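Local structure of siroheme decarboxylase (Hydrogenobacter thermophilus, 4CH7) at residues Y231-A235 and M279-Q284; N234-E240 and K302-S308. The protein catalyses the decarboxylation of siroheme to didecarboxysiroheme, with monodecarboxysiroheme as the probable intermediate, in the biosynthesis of heme d1. All coordinates share one frame; numbering follows the deposited sequence.

Interaction 1 (Y231-A235 and M279-Q284); sequences YVANA and MHGKGQ
Tyr231 and His280 lay their rings on one another in an offset stack, centroids 3.5 Å apart and planes within 11° of parallel. CD2 of His280 sits over the middle of the tyrosine ring, and NE2 comes to 3.1 Å from Tyr231 CZ. The imidazole reaches this place with CG between its own backbone N and carbonyl carbon (chi1 55°). On the same face of the sheet, the amide of Asn234 is turned well away from the imidazole plane, and its OD1 lies 3.2 Å from His280 CB. The other end of that amide, ND2, donates to Tyr231 O at 3.3 Å from above the carbonyl plane, tying the loop back to the strand beyond it. In the backbone, Ala233 pairs with Gly281, and Ala235 with Met279, through two hydrogen bonds each; Met279 N to Ala235 O, at 2.6 Å, is the shortest. Ala233 CB packs 3.5 Å from Gly283 C, where the chain turns into helix 284-297, and Lys282 N is held by Glu286 in that helix. Strands 233-239 and 275-281 pair antiparallel here as neighbours in the closed beta barrel of the AsnC-like ligand-binding domain.

Interaction 2 (N234-E240 and K302-S308); sequences NAMSVWE and KYALLFS
Trp239 and Tyr303 lie side by side and point the same way, their rings in an offset stack with planes 16° apart and the tyrosine centroid 4.6 Å from that of the indole six-membered ring. The overlap is partial: Tyr303 CB stands over the indole face, 3.4 Å from Trp239 CE3, in a CH-pi contact, and the phenol ring extends past CZ3 and CH2. Tyr303 gets there with CG between its backbone N and carbonyl carbon (chi1 78°). At the indole's edge NE1 donates to Ser237 OG at 2.8 Å, close to the ring plane, and that hydroxyl is also bonded to Ala277 O. With an alanine in place of Trp239, Tyr303 would probably lose its stacking face, Ser237 OG the indole donor, and a gap would open towards Ile294 of helix 284-297. The strands are antiparallel neighbours in the barrel of the AsnC-like domain; as in any beta strand, successive side chains fall on alternate faces, those of Trp239, Tyr303 and Phe307 against helix 284-297. Along that face, Leu305 CD2 meets Ser237 CB at 3.6 Å, and the Phe307 ring turns a face to Ala235 CB. On the other face Val238 and Leu306 cross at about a right angle, CG2 to CD1 at 3.7 Å, with Ala304 CB beside the same CG2. Beyond the aromatic pair, Glu240 and Lys302 run alongside each other: Glu240 OE1 lies 3.2 Å from Lys302 CD, while NZ stays 5.3 Å from OE1, so the touch is made through the aliphatic chain.

Both interactions use strand 233-239, which lies between 275-281 and 303-314 in the barrel; Asn234 bonds through its backbone to Ser308 and Ala235 to Met279, so these shared residues serve opposite neighbours. Interaction 1 takes in the strand's beginning and the loop before it, with exposed Tyr231, Val232 and Lys282 near the surface. Interaction 2 follows the strand further, has more buried residues (half of them) and is largely apolar between its polar ends, with Lys302 exposed. Each has an aromatic stack, but His280 and Tyr303 occupy opposite faces of the sheet. The two meet beside helix 284-297: Met279 CE packs 3.6 Å from Trp239 CZ2, and at the helix start Gln284 CG is equally close to Phe307 CD1.

Interaction 1 (Y231-A235 and M279-Q284)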
loop_
_atom_site.group_PDB
_atom_site.type_symbol
_atom_site.label_atom_id
_atom_site.label_comp_id
_atom_site.label_asym_id
_atom_site.label_seq_id
_atom_site.Cartn_x
_atom_site.Cartn_y
_atom_site.Cartn_z
ATOM N N TYR A 231 3.957 -6.761 15.510
ATOM C CA TYR A 231 4.080 -6.808 16.961
ATOM C C TYR A 231 2.794 -7.334 17.594
ATOM O O TYR A 231 1.846 -7.691 16.892
ATOM C CB TYR A 231 4.410 -5.417 17.520
ATOM C CG TYR A 231 5.778 -4.887 17.134
ATOM C CD1 TYR A 231 6.085 -4.593 15.811
ATOM C CD2 TYR A 231 6.760 -4.675 18.095
ATOM C CE1 TYR A 231 7.330 -4.112 15.454
ATOM C CE2 TYR A 231 8.008 -4.189 17.746
ATOM C CZ TYR A 231 8.287 -3.911 16.424
ATOM O OH TYR A 231 9.527 -3.427 16.070
ATOM N N VAL A 232 2.777 -7.382 18.924
ATOM C CA VAL A 232 1.584 -7.760 19.674
ATOM C C VAL A 232 0.502 -6.706 19.491
ATOM O O VAL A 232 -0.417 -6.878 18.693
ATOM C CB VAL A 232 1.886 -7.902 21.180
ATOM C CG1 VAL A 232 0.666 -8.424 21.927
ATOM C CG2 VAL A 232 3.076 -8.823 21.398
ATOM N N ALA A 233 0.620 -5.611 20.235
ATOM C CA ALA A 233 -0.349 -4.524 20.158
ATOM C C ALA A 233 -0.014 -3.557 19.028
ATOM O O ALA A 233 1.153 -3.254 18.780
ATOM C CB ALA A 233 -0.423 -3.782 21.480
ATOM N N ASN A 234 -1.049 -3.074 18.349
ATOM C CA ASN A 234 -0.875 -2.108 17.276
ATOM C C ASN A 234 -1.952 -1.036 17.332
ATOM O O ASN A 234 -3.079 -1.298 17.754
ATOM C CB ASN A 234 -0.905 -2.806 15.915
ATOM C CG ASN A 234 0.264 -3.749 15.717
ATOM O OD1 ASN A 234 1.301 -3.364 15.181
ATOM N ND2 ASN A 234 0.103 -4.994 16.150
ATOM N N ALA A 235 -1.602 0.174 16.911
ATOM C CA ALA A 235 -2.559 1.269 16.899
ATOM C C ALA A 235 -2.233 2.282 15.822
ATOM O O ALA A 235 -1.065 2.594 15.573
ATOM C CB ALA A 235 -2.610 1.953 18.256
HETATM N N MSE A 279 1.503 3.046 15.305
HETATM C CA MSE A 279 2.270 2.636 16.470
HETATM C C MSE A 279 2.122 1.139 16.715
HETATM O O MSE A 279 1.122 0.523 16.332
HETATM C CB MSE A 279 1.850 3.421 17.716
HETATM C CG MSE A 279 2.331 4.867 17.754
HETATM SE SE MSE A 279 1.554 5.852 19.233
HETATM C CE MSE A 279 2.396 7.570 18.945
ATOM N N HIS A 280 3.137 0.558 17.341
ATOM C CA HIS A 280 3.083 -0.828 17.772
ATOM C C HIS A 280 3.852 -0.955 19.075
ATOM O O HIS A 280 4.757 -0.166 19.352
ATOM C CB HIS A 280 3.665 -1.767 16.709
ATOM C CG HIS A 280 5.057 -1.418 16.286
ATOM N ND1 HIS A 280 5.373 -1.042 14.999
ATOM C CD2 HIS A 280 6.222 -1.393 16.980
ATOM C CE1 HIS A 280 6.670 -0.797 14.917
ATOM N NE2 HIS A 280 7.206 -1.000 16.107
ATOM N N GLY A 281 3.473 -1.935 19.882
ATOM C CA GLY A 281 4.152 -2.193 21.134
ATOM C C GLY A 281 3.869 -3.614 21.561
ATOM O O GLY A 281 3.154 -4.344 20.874
ATOM N N LYS A 282 4.434 -4.015 22.692
ATOM C CA LYS A 282 4.159 -5.334 23.238
ATOM C C LYS A 282 3.080 -5.211 24.307
ATOM O O LYS A 282 3.089 -5.925 25.311
ATOM C CB LYS A 282 5.444 -5.967 23.774
ATOM C CG LYS A 282 6.466 -6.230 22.670
ATOM C CD LYS A 282 7.890 -6.345 23.196
ATOM C CE LYS A 282 8.154 -7.688 23.850
ATOM N NZ LYS A 282 9.594 -7.848 24.201
ATOM N N GLY A 283 2.142 -4.297 24.058
ATOM C CA GLY A 283 1.044 -4.013 24.965
ATOM C C GLY A 283 0.409 -2.668 24.647
ATOM O O GLY A 283 1.096 -1.747 24.202
ATOM N N GLN A 284 -0.900 -2.558 24.866
ATOM C CA GLN A 284 -1.627 -1.308 24.638
ATOM C C GLN A 284 -1.067 -0.155 25.468
ATOM O O GLN A 284 -0.725 0.898 24.927
ATOM C CB GLN A 284 -3.115 -1.476 24.967
ATOM C CG GLN A 284 -3.983 -2.048 23.852
ATOM C CD GLN A 284 -5.446 -1.692 24.036
ATOM O OE1 GLN A 284 -5.804 -0.956 24.955
ATOM N NE2 GLN A 284 -6.299 -2.206 23.158
#

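Interaction 2 (N234-E240 and K302-S308)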
loop_
_atom_site.group_PDB
_atom_site.type_symbol
_atom_site.label_atom_id
_atom_site.label_comp_id
_atom_site.label_asym_id
_atom_site.label_seq_id
_atom_site.Cartn_x
_atom_site.Cartn_y
_atom_site.Cartn_z
ATOM N N ASN A 234 -1.049 -3.074 18.349
ATOM C CA ASN A 234 -0.875 -2.108 17.276
ATOM C C ASN A 234 -1.952 -1.036 17.332
ATOM O O ASN A 234 -3.079 -1.298 17.754
ATOM C CB ASN A 234 -0.905 -2.806 15.915
ATOM C CG ASN A 234 0.264 -3.749 15.717
ATOM O OD1 ASN A 234 1.301 -3.364 15.181
ATOM N ND2 ASN A 234 0.103 -4.994 16.150
ATOM N N ALA A 235 -1.602 0.174 16.911
ATOM C CA ALA A 235 -2.559 1.269 16.899
ATOM C C ALA A 235 -2.233 2.282 15.822
ATOM O O ALA A 235 -1.065 2.594 15.573
ATOM C CB ALA A 235 -2.610 1.953 18.256
HETATM N N MSE A 236 -3.280 2.780 15.177
HETATM C CA MSE A 236 -3.164 3.966 14.350
HETATM C C MSE A 236 -3.350 5.156 15.275
HETATM O O MSE A 236 -4.448 5.387 15.781
HETATM C CB MSE A 236 -4.233 3.968 13.254
HETATM C CG MSE A 236 -4.515 5.333 12.645
HETATM SE SE MSE A 236 -5.897 5.244 11.284
HETATM C CE MSE A 236 -5.014 4.011 10.074
ATOM N N SER A 237 -2.269 5.883 15.535
ATOM C CA SER A 237 -2.367 7.101 16.325
ATOM C C SER A 237 -2.695 8.254 15.386
ATOM O O SER A 237 -2.047 8.425 14.352
ATOM C CB SER A 237 -1.063 7.375 17.072
ATOM O OG SER A 237 -0.030 7.735 16.178
ATOM N N VAL A 238 -3.721 9.024 15.728
ATOM C CA VAL A 238 -4.102 10.171 14.911
ATOM C C VAL A 238 -3.912 11.465 15.696
ATOM O O VAL A 238 -4.240 11.535 16.879
ATOM C CB VAL A 238 -5.544 10.042 14.374
ATOM C CG1 VAL A 238 -5.649 8.846 13.442
ATOM C CG2 VAL A 238 -6.541 9.916 15.514
ATOM N N TRP A 239 -3.366 12.482 15.037
ATOM C CA TRP A 239 -2.988 13.711 15.721
ATOM C C TRP A 239 -3.489 14.951 14.993
ATOM O O TRP A 239 -3.498 15.001 13.761
ATOM C CB TRP A 239 -1.464 13.783 15.855
ATOM C CG TRP A 239 -0.864 12.556 16.479
ATOM C CD1 TRP A 239 -0.620 11.361 15.868
ATOM C CD2 TRP A 239 -0.430 12.409 17.837
ATOM N NE1 TRP A 239 -0.067 10.478 16.765
ATOM C CE2 TRP A 239 0.060 11.097 17.981
ATOM C CE3 TRP A 239 -0.408 13.260 18.945
ATOM C CZ2 TRP A 239 0.566 10.617 19.194
ATOM C CZ3 TRP A 239 0.089 12.781 20.146
ATOM C CH2 TRP A 239 0.570 11.475 20.261
ATOM N N GLU A 240 -3.910 15.952 15.760
ATOM C CA GLU A 240 -4.196 17.261 15.191
ATOM C C GLU A 240 -2.979 18.152 15.394
ATOM O O GLU A 240 -2.643 18.514 16.524
ATOM C CB GLU A 240 -5.431 17.887 15.833
ATOM C CG GLU A 240 -5.800 19.243 15.251
ATOM C CD GLU A 240 -7.079 19.798 15.839
ATOM O OE1 GLU A 240 -7.953 18.995 16.227
ATOM O OE2 GLU A 240 -7.204 21.037 15.919
ATOM N N LYS A 302 -4.600 17.159 21.348
ATOM C CA LYS A 302 -5.631 16.621 20.471
ATOM C C LYS A 302 -5.121 15.408 19.708
ATOM O O LYS A 302 -4.421 15.545 18.701
ATOM C CB LYS A 302 -6.110 17.688 19.491
ATOM C CG LYS A 302 -6.535 18.973 20.163
ATOM C CD LYS A 302 -7.331 19.834 19.212
ATOM C CE LYS A 302 -7.655 21.175 19.830
ATOM N NZ LYS A 302 -8.452 21.040 21.079
ATOM N N TYR A 303 -5.476 14.223 20.196
ATOM C CA TYR A 303 -5.091 12.979 19.544
ATOM C C TYR A 303 -5.963 11.819 19.999
ATOM O O TYR A 303 -6.739 11.947 20.948
ATOM C CB TYR A 303 -3.616 12.660 19.801
ATOM C CG TYR A 303 -3.317 12.082 21.167
ATOM C CD1 TYR A 303 -3.134 12.908 22.267
ATOM C CD2 TYR A 303 -3.195 10.710 21.349
ATOM C CE1 TYR A 303 -2.851 12.381 23.512
ATOM C CE2 TYR A 303 -2.913 10.177 22.588
ATOM C CZ TYR A 303 -2.742 11.015 23.665
ATOM O OH TYR A 303 -2.461 10.484 24.903
ATOM N N ALA A 304 -5.828 10.688 19.315
ATOM C CA ALA A 304 -6.583 9.490 19.654
ATOM C C ALA A 304 -5.802 8.246 19.259
ATOM O O ALA A 304 -5.087 8.244 18.254
ATOM C CB ALA A 304 -7.936 9.501 18.966
ATOM N N LEU A 305 -5.938 7.191 20.055
ATOM C CA LEU A 305 -5.283 5.925 19.754
ATOM C C LEU A 305 -6.303 4.904 19.264
ATOM O O LEU A 305 -7.125 4.410 20.041
ATOM C CB LEU A 305 -4.535 5.395 20.980
ATOM C CG LEU A 305 -3.364 6.252 21.463
ATOM C CD1 LEU A 305 -2.665 5.616 22.657
ATOM C CD2 LEU A 305 -2.381 6.492 20.335
ATOM N N LEU A 306 -6.251 4.601 17.972
ATOM C CA LEU A 306 -7.170 3.641 17.378
ATOM C C LEU A 306 -6.495 2.278 17.274
ATOM O O LEU A 306 -5.878 1.954 16.256
ATOM C CB LEU A 306 -7.653 4.120 16.004
ATOM C CG LEU A 306 -8.653 5.283 15.962
ATOM C CD1 LEU A 306 -7.994 6.619 16.270
ATOM C CD2 LEU A 306 -9.356 5.339 14.618
ATOM N N PHE A 307 -6.615 1.486 18.334
ATOM C CA PHE A 307 -5.963 0.183 18.400
ATOM C C PHE A 307 -6.585 -0.827 17.444
ATOM O O PHE A 307 -7.806 -0.927 17.341
ATOM C CB PHE A 307 -6.010 -0.366 19.828
ATOM C CG PHE A 307 -5.175 0.412 20.806
ATOM C CD1 PHE A 307 -3.843 0.083 21.011
ATOM C CD2 PHE A 307 -5.723 1.466 21.527
ATOM C CE1 PHE A 307 -3.065 0.795 21.913
ATOM C CE2 PHE A 307 -4.952 2.182 22.432
ATOM C CZ PHE A 307 -3.621 1.845 22.623
ATOM N N SER A 308 -5.733 -1.573 16.750
ATOM C CA SER A 308 -6.184 -2.665 15.895
ATOM C C SER A 308 -6.514 -3.882 16.754
ATOM O O SER A 308 -5.620 -4.501 17.328
ATOM C CB SER A 308 -5.108 -3.012 14.863
ATOM O OG SER A 308 -5.304 -4.310 14.330
#